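Local coordinates for protein esterase (Xanthomonas oryzae pv. oryzae, PDB 3H2G) that hydrolyses esters as a rice cell wall-degrading enzyme that takes part in bacterial pathogenesis, and may have the lipase activity generally assigned to its family, at residues A52-E57 with E144-I149; P137-A142 with G178-M183; S300-P303 with P309-Q312. All coordinates share one frame; numbering follows the deposited sequence.

Contact 1: residues A52-E57 with E144-I149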
ATOM      1  N   ALA A  52       0.075 -17.082  -9.931  1.00  5.63           N
ATOM      2  CA  ALA A  52       0.909 -16.693 -11.049  1.00  6.54           C
ATOM      3  C   ALA A  52       0.584 -15.245 -11.401  1.00  6.97           C
ATOM      4  O   ALA A  52      -0.579 -14.843 -11.394  1.00  7.43           O
ATOM      5  CB  ALA A  52       0.631 -17.601 -12.249  1.00  6.38           C
ATOM      6  N   THR A  53       1.615 -14.465 -11.703  1.00  7.08           N
ATOM      7  CA  THR A  53       1.427 -13.070 -12.072  1.00  6.92           C
ATOM      8  C   THR A  53       2.576 -12.671 -12.991  1.00  7.40           C
ATOM      9  O   THR A  53       3.238 -13.540 -13.562  1.00  7.00           O
ATOM     10  CB  THR A  53       1.386 -12.168 -10.812  1.00  6.24           C
ATOM     11  OG1 THR A  53       1.049 -10.828 -11.190  1.00  7.38           O
ATOM     12  CG2 THR A  53       2.729 -12.181 -10.091  1.00  6.61           C
ATOM     13  N   ILE A  54       2.816 -11.372 -13.151  1.00  6.41           N
ATOM     14  CA  ILE A  54       3.898 -10.922 -14.022  1.00  6.33           C
ATOM     15  C   ILE A  54       4.906 -10.027 -13.324  1.00  7.04           C
ATOM     16  O   ILE A  54       4.596  -9.384 -12.320  1.00  6.42           O
ATOM     17  CB  ILE A  54       3.363 -10.142 -15.246  1.00  7.02           C
ATOM     18  CG1 ILE A  54       2.414  -9.034 -14.782  1.00  5.89           C
ATOM     19  CG2 ILE A  54       2.681 -11.099 -16.221  1.00  7.86           C
ATOM     20  CD1 ILE A  54       2.010  -8.063 -15.878  1.00  8.04           C
ATOM     21  N   GLY A  55       6.119 -10.000 -13.871  1.00  7.41           N
ATOM     22  CA  GLY A  55       7.171  -9.159 -13.333  1.00  7.63           C
ATOM     23  C   GLY A  55       7.058  -7.786 -13.971  1.00  7.27           C
ATOM     24  O   GLY A  55       6.103  -7.520 -14.706  1.00  8.37           O
ATOM     25  N   VAL A  56       8.029  -6.915 -13.715  1.00  6.41           N
ATOM     26  CA  VAL A  56       7.986  -5.564 -14.262  1.00  6.84           C
ATOM     27  C   VAL A  56       8.185  -5.517 -15.773  1.00  8.60           C
ATOM     28  O   VAL A  56       7.891  -4.504 -16.407  1.00  9.52           O
ATOM     29  CB  VAL A  56       9.035  -4.645 -13.585  1.00  7.58           C
ATOM     30  CG1 VAL A  56       8.828  -4.647 -12.070  1.00  7.90           C
ATOM     31  CG2 VAL A  56      10.443  -5.103 -13.930  1.00  7.52           C
ATOM     32  N   GLU A  57       8.687  -6.606 -16.347  1.00  8.10           N
ATOM     33  CA  GLU A  57       8.906  -6.668 -17.788  1.00 10.00           C
ATOM     34  C   GLU A  57       7.857  -7.567 -18.432  1.00 10.69           C
ATOM     35  O   GLU A  57       7.984  -7.958 -19.591  1.00  9.53           O
ATOM     36  CB  GLU A  57      10.307  -7.205 -18.099  1.00 11.69           C
ATOM     37  CG  GLU A  57      11.454  -6.320 -17.619  1.00 15.63           C
ATOM     38  CD  GLU A  57      11.337  -4.889 -18.116  1.00 17.98           C
ATOM     39  OE1 GLU A  57      10.958  -4.692 -19.289  1.00 20.13           O
ATOM     40  OE2 GLU A  57      11.635  -3.957 -17.339  1.00 19.59           O
ATOM     41  N   GLU A 144       2.520  -2.942  -8.802  1.00  5.90           N
ATOM     42  CA  GLU A 144       1.696  -2.906  -7.599  1.00  5.07           C
ATOM     43  C   GLU A 144       0.284  -3.251  -8.064  1.00  5.16           C
ATOM     44  O   GLU A 144      -0.447  -3.998  -7.406  1.00  3.75           O
ATOM     45  CB  GLU A 144       1.707  -1.509  -6.969  1.00  6.26           C
ATOM     46  CG  GLU A 144       2.936  -1.212  -6.122  1.00  5.09           C
ATOM     47  CD  GLU A 144       2.957   0.217  -5.632  1.00  5.39           C
ATOM     48  OE1 GLU A 144       3.796   0.547  -4.773  1.00  5.78           O
ATOM     49  OE2 GLU A 144       2.130   1.014  -6.117  1.00  3.77           O
ATOM     50  N   ALA A 145      -0.086  -2.712  -9.223  1.00  4.96           N
ATOM     51  CA  ALA A 145      -1.403  -2.962  -9.790  1.00  5.69           C
ATOM     52  C   ALA A 145      -1.538  -4.394 -10.305  1.00  5.16           C
ATOM     53  O   ALA A 145      -2.527  -5.071 -10.013  1.00  4.94           O
ATOM     54  CB  ALA A 145      -1.688  -1.968 -10.918  1.00  3.82           C
ATOM     55  N   SER A 146      -0.549  -4.858 -11.067  1.00  4.92           N
ATOM     56  CA  SER A 146      -0.604  -6.209 -11.618  1.00  4.60           C
ATOM     57  C   SER A 146      -0.663  -7.264 -10.516  1.00  4.73           C
ATOM     58  O   SER A 146      -1.404  -8.240 -10.621  1.00  4.84           O
ATOM     59  CB  SER A 146       0.592  -6.470 -12.543  1.00  4.36           C
ATOM     60  OG  SER A 146       1.830  -6.420 -11.851  1.00  5.90           O
ATOM     61  N   ALA A 147       0.111  -7.060  -9.457  1.00  3.87           N
ATOM     62  CA  ALA A 147       0.126  -8.003  -8.344  1.00  4.93           C
ATOM     63  C   ALA A 147      -1.225  -8.017  -7.633  1.00  5.56           C
ATOM     64  O   ALA A 147      -1.725  -9.073  -7.251  1.00  5.96           O
ATOM     65  CB  ALA A 147       1.234  -7.634  -7.360  1.00  5.13           C
ATOM     66  N   THR A 148      -1.812  -6.837  -7.457  1.00  4.76           N
ATOM     67  CA  THR A 148      -3.105  -6.726  -6.790  1.00  4.89           C
ATOM     68  C   THR A 148      -4.217  -7.342  -7.637  1.00  5.28           C
ATOM     69  O   THR A 148      -5.047  -8.109  -7.140  1.00  4.00           O
ATOM     70  CB  THR A 148      -3.441  -5.255  -6.496  1.00  4.85           C
ATOM     71  OG1 THR A 148      -2.441  -4.712  -5.623  1.00  4.86           O
ATOM     72  CG2 THR A 148      -4.798  -5.140  -5.817  1.00  3.25           C
ATOM     73  N   ILE A 149      -4.229  -7.002  -8.920  1.00  4.23           N
ATOM     74  CA  ILE A 149      -5.232  -7.527  -9.835  1.00  4.92           C
ATOM     75  C   ILE A 149      -5.180  -9.055  -9.898  1.00  5.01           C
ATOM     76  O   ILE A 149      -6.207  -9.723  -9.812  1.00  3.24           O
ATOM     77  CB  ILE A 149      -5.032  -6.932 -11.243  1.00  4.69           C
ATOM     78  CG1 ILE A 149      -5.477  -5.465 -11.236  1.00  6.10           C
ATOM     79  CG2 ILE A 149      -5.795  -7.743 -12.280  1.00  4.00           C
ATOM     80  CD1 ILE A 149      -5.024  -4.665 -12.453  1.00  5.48           C
TER
HETATM   81  O   HOH W   1       2.549  -8.619 -10.617  1.00  4.42           O
HETATM   82  O   HOH W   2       4.029  -5.863 -13.627  1.00  6.08           O
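T53 and I54, at the end of strand 43-54, meet S146 and A147 on one flank of helix 141-162. The two axes run nearly antiparallel, 162° between their directions and 7.9 Å apart. Its firm part is apolar: CG1 of I54 lies 3.9 Å from S146 CB, and the end of the isoleucine chain, CD1, comes alongside the same CB. I54 reaches there because CG1 sits between the backbone N and the carbonyl carbon (chi1 52°), a less common choice for isoleucine, which leaves CG2 beside the backbone N. Beside it, T53 OG1 approaches to 3.6 Å from S146 O, and A147, with only a methyl group, lets the strand come close; the CA atoms of T53 and A147 are 6.4 Å apart.

The looser part is hydrated. One water gives hydrogen bonds to T53 OG1 (2.7 Å) and to I54 O, and also joins S146 OG at 2.6 Å; a second water links S146 OG to G55 O. A small hydroxyl suits this place, since it ties the two waters to the helix and is further held by weak bonds to the S143 and A142 carbonyls. T53 OG1 has its strongest partner in D150, one turn farther along the helix. I54 itself is partly exposed and leans on R4, marking the outer side. This packing of a helix against the antiparallel N-terminal part of a mixed sheet, with ordered water bridging the polar atoms, fits an alpha/beta-hydrolase-like fold.

Contact 2: residues P137-A142 with G178-M183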
ATOM      1  N   PRO A 137       9.586  -4.191  -6.242  1.00  4.06           N
ATOM      2  CA  PRO A 137       9.467  -2.935  -6.992  1.00  5.21           C
ATOM      3  C   PRO A 137       8.675  -1.927  -6.156  1.00  4.73           C
ATOM      4  O   PRO A 137       7.506  -1.653  -6.427  1.00  5.88           O
ATOM      5  CB  PRO A 137       8.708  -3.352  -8.256  1.00  5.98           C
ATOM      6  CG  PRO A 137       8.990  -4.831  -8.380  1.00  6.97           C
ATOM      7  CD  PRO A 137       8.898  -5.285  -6.947  1.00  5.56           C
ATOM      8  N   TYR A 138       9.324  -1.397  -5.128  1.00  4.68           N
ATOM      9  CA  TYR A 138       8.713  -0.428  -4.226  1.00  4.20           C
ATOM     10  C   TYR A 138       8.201   0.807  -4.979  1.00  4.67           C
ATOM     11  O   TYR A 138       8.928   1.411  -5.761  1.00  4.70           O
ATOM     12  CB  TYR A 138       9.749  -0.026  -3.167  1.00  4.38           C
ATOM     13  CG  TYR A 138       9.255   0.895  -2.071  1.00  5.04           C
ATOM     14  CD1 TYR A 138       8.109   0.591  -1.336  1.00  5.92           C
ATOM     15  CD2 TYR A 138       9.967   2.047  -1.736  1.00  4.26           C
ATOM     16  CE1 TYR A 138       7.685   1.414  -0.290  1.00  5.76           C
ATOM     17  CE2 TYR A 138       9.552   2.875  -0.690  1.00  4.29           C
ATOM     18  CZ  TYR A 138       8.411   2.552   0.026  1.00  5.52           C
ATOM     19  OH  TYR A 138       7.996   3.372   1.054  1.00  5.01           O
ATOM     20  N   LEU A 139       6.937   1.156  -4.743  1.00  5.25           N
ATOM     21  CA  LEU A 139       6.303   2.320  -5.361  1.00  5.54           C
ATOM     22  C   LEU A 139       6.247   2.298  -6.890  1.00  7.00           C
ATOM     23  O   LEU A 139       6.220   3.352  -7.537  1.00  6.46           O
ATOM     24  CB  LEU A 139       6.991   3.603  -4.874  1.00  6.37           C
ATOM     25  CG  LEU A 139       6.858   3.831  -3.361  1.00  6.81           C
ATOM     26  CD1 LEU A 139       7.738   4.996  -2.920  1.00  8.44           C
ATOM     27  CD2 LEU A 139       5.398   4.093  -3.017  1.00  8.31           C
ATOM     28  N   HIS A 140       6.221   1.094  -7.457  1.00  5.58           N
ATOM     29  CA  HIS A 140       6.141   0.918  -8.904  1.00  5.98           C
ATOM     30  C   HIS A 140       4.675   0.648  -9.248  1.00  4.23           C
ATOM     31  O   HIS A 140       4.178  -0.464  -9.075  1.00  5.41           O
ATOM     32  CB  HIS A 140       7.011  -0.265  -9.342  1.00  5.86           C
ATOM     33  CG  HIS A 140       7.025  -0.489 -10.821  1.00  6.54           C
ATOM     34  ND1 HIS A 140       6.659  -1.688 -11.395  1.00  8.19           N
ATOM     35  CD2 HIS A 140       7.369   0.328 -11.845  1.00  7.80           C
ATOM     36  CE1 HIS A 140       6.777  -1.599 -12.708  1.00  8.19           C
ATOM     37  NE2 HIS A 140       7.205  -0.386 -13.007  1.00  6.36           N
ATOM     38  N   SER A 141       3.991   1.679  -9.732  1.00  5.32           N
ATOM     39  CA  SER A 141       2.576   1.593 -10.072  1.00  4.81           C
ATOM     40  C   SER A 141       2.146   0.361 -10.863  1.00  5.41           C
ATOM     41  O   SER A 141       1.186  -0.318 -10.491  1.00  4.85           O
ATOM     42  CB  SER A 141       2.151   2.853 -10.834  1.00  4.86           C
ATOM     43  OG  SER A 141       2.453   4.021 -10.088  1.00  7.04           O
ATOM     44  N   ALA A 142       2.853   0.067 -11.950  1.00  5.81           N
ATOM     45  CA  ALA A 142       2.495  -1.067 -12.796  1.00  6.35           C
ATOM     46  C   ALA A 142       2.468  -2.428 -12.106  1.00  5.52           C
ATOM     47  O   ALA A 142       1.494  -3.169 -12.249  1.00  6.26           O
ATOM     48  CB  ALA A 142       3.421  -1.124 -14.009  1.00  5.31           C
ATOM     49  N   GLY A 178       0.490   1.377   0.258  1.00  4.81           N
ATOM     50  CA  GLY A 178      -0.733   0.718  -0.170  1.00  3.46           C
ATOM     51  C   GLY A 178      -1.752   1.668  -0.765  1.00  4.35           C
ATOM     52  O   GLY A 178      -2.619   1.247  -1.532  1.00  4.16           O
ATOM     53  N   GLY A 179      -1.662   2.944  -0.400  1.00  4.58           N
ATOM     54  CA  GLY A 179      -2.582   3.931  -0.943  1.00  5.62           C
ATOM     55  C   GLY A 179      -2.180   4.187  -2.383  1.00  5.41           C
ATOM     56  O   GLY A 179      -3.019   4.426  -3.253  1.00  5.69           O
ATOM     57  N   HIS A 180      -0.874   4.143  -2.623  1.00  5.04           N
ATOM     58  CA  HIS A 180      -0.313   4.327  -3.955  1.00  4.11           C
ATOM     59  C   HIS A 180      -0.756   3.096  -4.757  1.00  4.91           C
ATOM     60  O   HIS A 180      -1.193   3.206  -5.901  1.00  4.23           O
ATOM     61  CB  HIS A 180       1.218   4.398  -3.853  1.00  5.61           C
ATOM     62  CG  HIS A 180       1.921   4.560  -5.168  1.00  6.31           C
ATOM     63  ND1 HIS A 180       2.178   5.791  -5.733  1.00  7.73           N
ATOM     64  CD2 HIS A 180       2.433   3.642  -6.020  1.00  2.83           C
ATOM     65  CE1 HIS A 180       2.819   5.623  -6.878  1.00  4.37           C
ATOM     66  NE2 HIS A 180       2.984   4.328  -7.075  1.00  6.43           N
ATOM     67  N   THR A 181      -0.659   1.924  -4.134  1.00  4.64           N
ATOM     68  CA  THR A 181      -1.066   0.671  -4.764  1.00  4.23           C
ATOM     69  C   THR A 181      -2.550   0.687  -5.133  1.00  4.41           C
ATOM     70  O   THR A 181      -2.932   0.330  -6.253  1.00  2.84           O
ATOM     71  CB  THR A 181      -0.825  -0.526  -3.818  1.00  4.46           C
ATOM     72  OG1 THR A 181       0.580  -0.686  -3.597  1.00  5.06           O
ATOM     73  CG2 THR A 181      -1.398  -1.811  -4.411  1.00  3.91           C
ATOM     74  N   ALA A 182      -3.385   1.091  -4.180  1.00  1.28           N
ATOM     75  CA  ALA A 182      -4.825   1.138  -4.407  1.00  4.05           C
ATOM     76  C   ALA A 182      -5.173   2.025  -5.595  1.00  3.10           C
ATOM     77  O   ALA A 182      -5.944   1.629  -6.474  1.00  3.26           O
ATOM     78  CB  ALA A 182      -5.538   1.641  -3.151  1.00  4.24           C
ATOM     79  N   MET A 183      -4.601   3.223  -5.626  1.00  3.78           N
ATOM     80  CA  MET A 183      -4.878   4.157  -6.714  1.00  3.98           C
ATOM     81  C   MET A 183      -4.332   3.664  -8.052  1.00  4.07           C
ATOM     82  O   MET A 183      -4.981   3.823  -9.091  1.00  3.97           O
ATOM     83  CB  MET A 183      -4.298   5.541  -6.399  1.00  4.05           C
ATOM     84  CG  MET A 183      -4.669   6.592  -7.447  1.00  2.91           C
ATOM     85  SD  MET A 183      -4.140   8.271  -7.036  1.00  4.66           S
ATOM     86  CE  MET A 183      -5.397   8.738  -5.844  1.00  5.51           C
TER
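L139 and S141 hold the imidazole of H180 from two directions. The leucine methyl CD2 lies over one ring face, offset toward the rim and 4.1 Å from H180 CG, while H180 NE2 donates a weak hydrogen bond to S141 OG (3.1 Å, bent to 121°). An imidazole suits this spot, offering an apolar face to the leucine methyl and an N-H to the hydroxyl, which lies oblique to the ring. H180 is extended away from its own helix, CG opposite the backbone N (chi1 179°), which carries the ring across to the loop.

The loop is shaped in turn by a type II beta turn from P137 to H140, closed by H140 N to P137 O at 3.2 Å. L139 takes the left-handed backbone conformation of its third position, and H140 then serves as N-cap residue of helix 141-162. Farther out, N317 accepts from S141 N, and L319 touches the imidazole.

G178, at the start of the partner helix, belongs to a GxSxG sequence consistent with a nucleophile elbow. Helix 177-192 follows strand 169-175 of the central sheet, and helix 141-162 packs beside it, with Y138 reaching toward helix 231-246.

Contact 3: residues S300-P303 with P309-Q312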
ATOM      1  N   SER A 300      22.439  17.252  -3.782  1.00  6.47           N
ATOM      2  CA  SER A 300      22.104  18.593  -4.249  1.00  7.08           C
ATOM      3  C   SER A 300      21.436  18.549  -5.623  1.00  6.75           C
ATOM      4  O   SER A 300      20.613  19.406  -5.950  1.00  6.35           O
ATOM      5  CB  SER A 300      23.355  19.478  -4.309  1.00  9.63           C
ATOM      6  OG  SER A 300      24.266  19.030  -5.297  1.00 11.60           O
ATOM      7  N   ASP A 301      21.780  17.536  -6.415  1.00  5.88           N
ATOM      8  CA  ASP A 301      21.235  17.378  -7.763  1.00  6.05           C
ATOM      9  C   ASP A 301      19.752  17.009  -7.809  1.00  5.71           C
ATOM     10  O   ASP A 301      18.993  17.549  -8.616  1.00  4.94           O
ATOM     11  CB  ASP A 301      22.031  16.312  -8.524  1.00  6.87           C
ATOM     12  CG  ASP A 301      21.648  16.232  -9.991  1.00  9.10           C
ATOM     13  OD1 ASP A 301      21.940  17.192 -10.735  1.00  7.00           O
ATOM     14  OD2 ASP A 301      21.055  15.210 -10.401  1.00  9.72           O
ATOM     15  N   PHE A 302      19.337  16.087  -6.949  1.00  5.92           N
ATOM     16  CA  PHE A 302      17.945  15.655  -6.946  1.00  6.36           C
ATOM     17  C   PHE A 302      16.906  16.781  -6.899  1.00  6.82           C
ATOM     18  O   PHE A 302      16.039  16.865  -7.769  1.00  7.41           O
ATOM     19  CB  PHE A 302      17.691  14.682  -5.787  1.00  6.53           C
ATOM     20  CG  PHE A 302      16.273  14.190  -5.714  1.00  4.44           C
ATOM     21  CD1 PHE A 302      15.833  13.168  -6.550  1.00  5.50           C
ATOM     22  CD2 PHE A 302      15.366  14.773  -4.836  1.00  5.25           C
ATOM     23  CE1 PHE A 302      14.506  12.734  -6.514  1.00  5.42           C
ATOM     24  CE2 PHE A 302      14.036  14.349  -4.791  1.00  5.07           C
ATOM     25  CZ  PHE A 302      13.607  13.326  -5.633  1.00  4.24           C
ATOM     26  N   PRO A 303      16.979  17.666  -5.887  1.00  7.53           N
ATOM     27  CA  PRO A 303      16.004  18.759  -5.780  1.00  6.85           C
ATOM     28  C   PRO A 303      16.114  19.909  -6.780  1.00  8.98           C
ATOM     29  O   PRO A 303      15.167  20.681  -6.945  1.00  9.08           O
ATOM     30  CB  PRO A 303      16.196  19.241  -4.345  1.00  8.36           C
ATOM     31  CG  PRO A 303      17.671  19.069  -4.146  1.00  7.54           C
ATOM     32  CD  PRO A 303      17.920  17.694  -4.751  1.00  7.24           C
ATOM     33  N   PRO A 309      18.016  11.014 -12.681  1.00  5.62           N
ATOM     34  CA  PRO A 309      17.418   9.706 -12.975  1.00  6.93           C
ATOM     35  C   PRO A 309      16.485   9.117 -11.918  1.00  6.65           C
ATOM     36  O   PRO A 309      15.477   8.494 -12.262  1.00  6.56           O
ATOM     37  CB  PRO A 309      18.638   8.820 -13.246  1.00  7.14           C
ATOM     38  CG  PRO A 309      19.697   9.438 -12.397  1.00  9.52           C
ATOM     39  CD  PRO A 309      19.485  10.914 -12.636  1.00  7.43           C
ATOM     40  N   PHE A 310      16.816   9.291 -10.643  1.00  5.68           N
ATOM     41  CA  PHE A 310      15.953   8.766  -9.591  1.00  5.94           C
ATOM     42  C   PHE A 310      14.663   9.576  -9.601  1.00  5.27           C
ATOM     43  O   PHE A 310      13.568   9.024  -9.490  1.00  4.04           O
ATOM     44  CB  PHE A 310      16.636   8.869  -8.223  1.00  5.31           C
ATOM     45  CG  PHE A 310      15.732   8.546  -7.068  1.00  7.40           C
ATOM     46  CD1 PHE A 310      15.029   7.342  -7.028  1.00  5.59           C
ATOM     47  CD2 PHE A 310      15.573   9.452  -6.021  1.00  6.57           C
ATOM     48  CE1 PHE A 310      14.176   7.046  -5.957  1.00  4.73           C
ATOM     49  CE2 PHE A 310      14.726   9.168  -4.950  1.00  7.60           C
ATOM     50  CZ  PHE A 310      14.024   7.962  -4.919  1.00  5.56           C
ATOM     51  N   ARG A 311      14.802  10.890  -9.752  1.00  4.93           N
ATOM     52  CA  ARG A 311      13.652  11.781  -9.798  1.00  5.77           C
ATOM     53  C   ARG A 311      12.747  11.403 -10.972  1.00  6.53           C
ATOM     54  O   ARG A 311      11.521  11.374 -10.838  1.00  5.88           O
ATOM     55  CB  ARG A 311      14.125  13.227  -9.937  1.00  5.84           C
ATOM     56  CG  ARG A 311      13.018  14.256  -9.874  1.00  8.30           C
ATOM     57  CD  ARG A 311      13.608  15.643  -9.708  1.00  7.99           C
ATOM     58  NE  ARG A 311      12.625  16.695  -9.948  1.00  7.29           N
ATOM     59  CZ  ARG A 311      12.879  17.991  -9.800  1.00  6.98           C
ATOM     60  NH1 ARG A 311      14.085  18.384  -9.406  1.00  5.11           N
ATOM     61  NH2 ARG A 311      11.940  18.891 -10.066  1.00  7.99           N
ATOM     62  N   GLN A 312      13.357  11.116 -12.122  1.00  6.76           N
ATOM     63  CA  GLN A 312      12.614  10.718 -13.316  1.00  8.06           C
ATOM     64  C   GLN A 312      11.824   9.436 -13.061  1.00  7.38           C
ATOM     65  O   GLN A 312      10.687   9.298 -13.502  1.00  6.84           O
ATOM     66  CB  GLN A 312      13.571  10.483 -14.491  1.00 10.63           C
ATOM     67  CG  GLN A 312      14.147  11.745 -15.129  1.00 13.70           C
ATOM     68  CD  GLN A 312      13.154  12.451 -16.032  1.00 18.04           C
ATOM     69  OE1 GLN A 312      12.455  11.813 -16.822  1.00 19.96           O
ATOM     70  NE2 GLN A 312      13.098  13.775 -15.932  1.00 19.26           N
TER
HETATM   71  O   HOH W   3      13.925  21.275  -9.789  1.00  6.94           O
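F302, F310 and R311 all swing out in the same way, each CG opposite its own backbone N (chi1 180° for F302), and this throws the phenylalanine ring of F302 across to the other two. They belong to a pair of consecutive short helices, 296-304 and 309-316, joined by a four-residue loop and forming part of the helical region inserted between strands 198-205 and 328-332, where alpha/beta hydrolases commonly carry a lid or cap.

The apolar half is built on F302. Its CE1 lies 3.5 Å from F310 CD2 and 3.5 Å from R311 CB, wedged between the two. The rings of F302 and F310 meet obliquely, with planes 36° apart and centroids separated by 5.5 Å, so the touch is at atoms rather than over whole faces. Phenylalanine suits both places because its ring fills space on both sides: F302 also stacks on W219 and touches F215, while F310 reaches A238, I239 and M242 of helix 231-246.

The polar half is the extended arm of R311. Its CD passes over a face of the F302 ring, and the long straight chain delivers NH1 to F302 O, 3.0 Å away with an N-H...O angle of 145°. The donor lies in the carbonyl plane. That oxygen sits near the end of its helix, where the residue four places on, P306, has no N-H to give it, so an arginine donor is a fitting replacement. NE meanwhile pairs with E212 in a salt bridge, holding the guanidinium from a second side. Water 3 completes the polar edge: it accepts from R311 NH1 at 2.9 Å and donates to P303 O at 3.2 Å.

Contacts 1 and 2 are buried, and both draw on helix 141-162, one on the flank that faces strand 43-54, the other at its start; their centres are 11 Å apart and their segments alternate along the chain. Contact 3 is partly buried, lies about 20 Å from contact 2 between centres, and shares no helix or strand with either. The chemistry follows the place. Contact 1 joins strand to helix through an isoleucine, two small hydroxyl side chains and bridging water, contact 2 through one imidazole between a methyl and a hydroxyl, and contact 3 through aromatic rings and an arginine whose charge is paired with the carboxylate of E212.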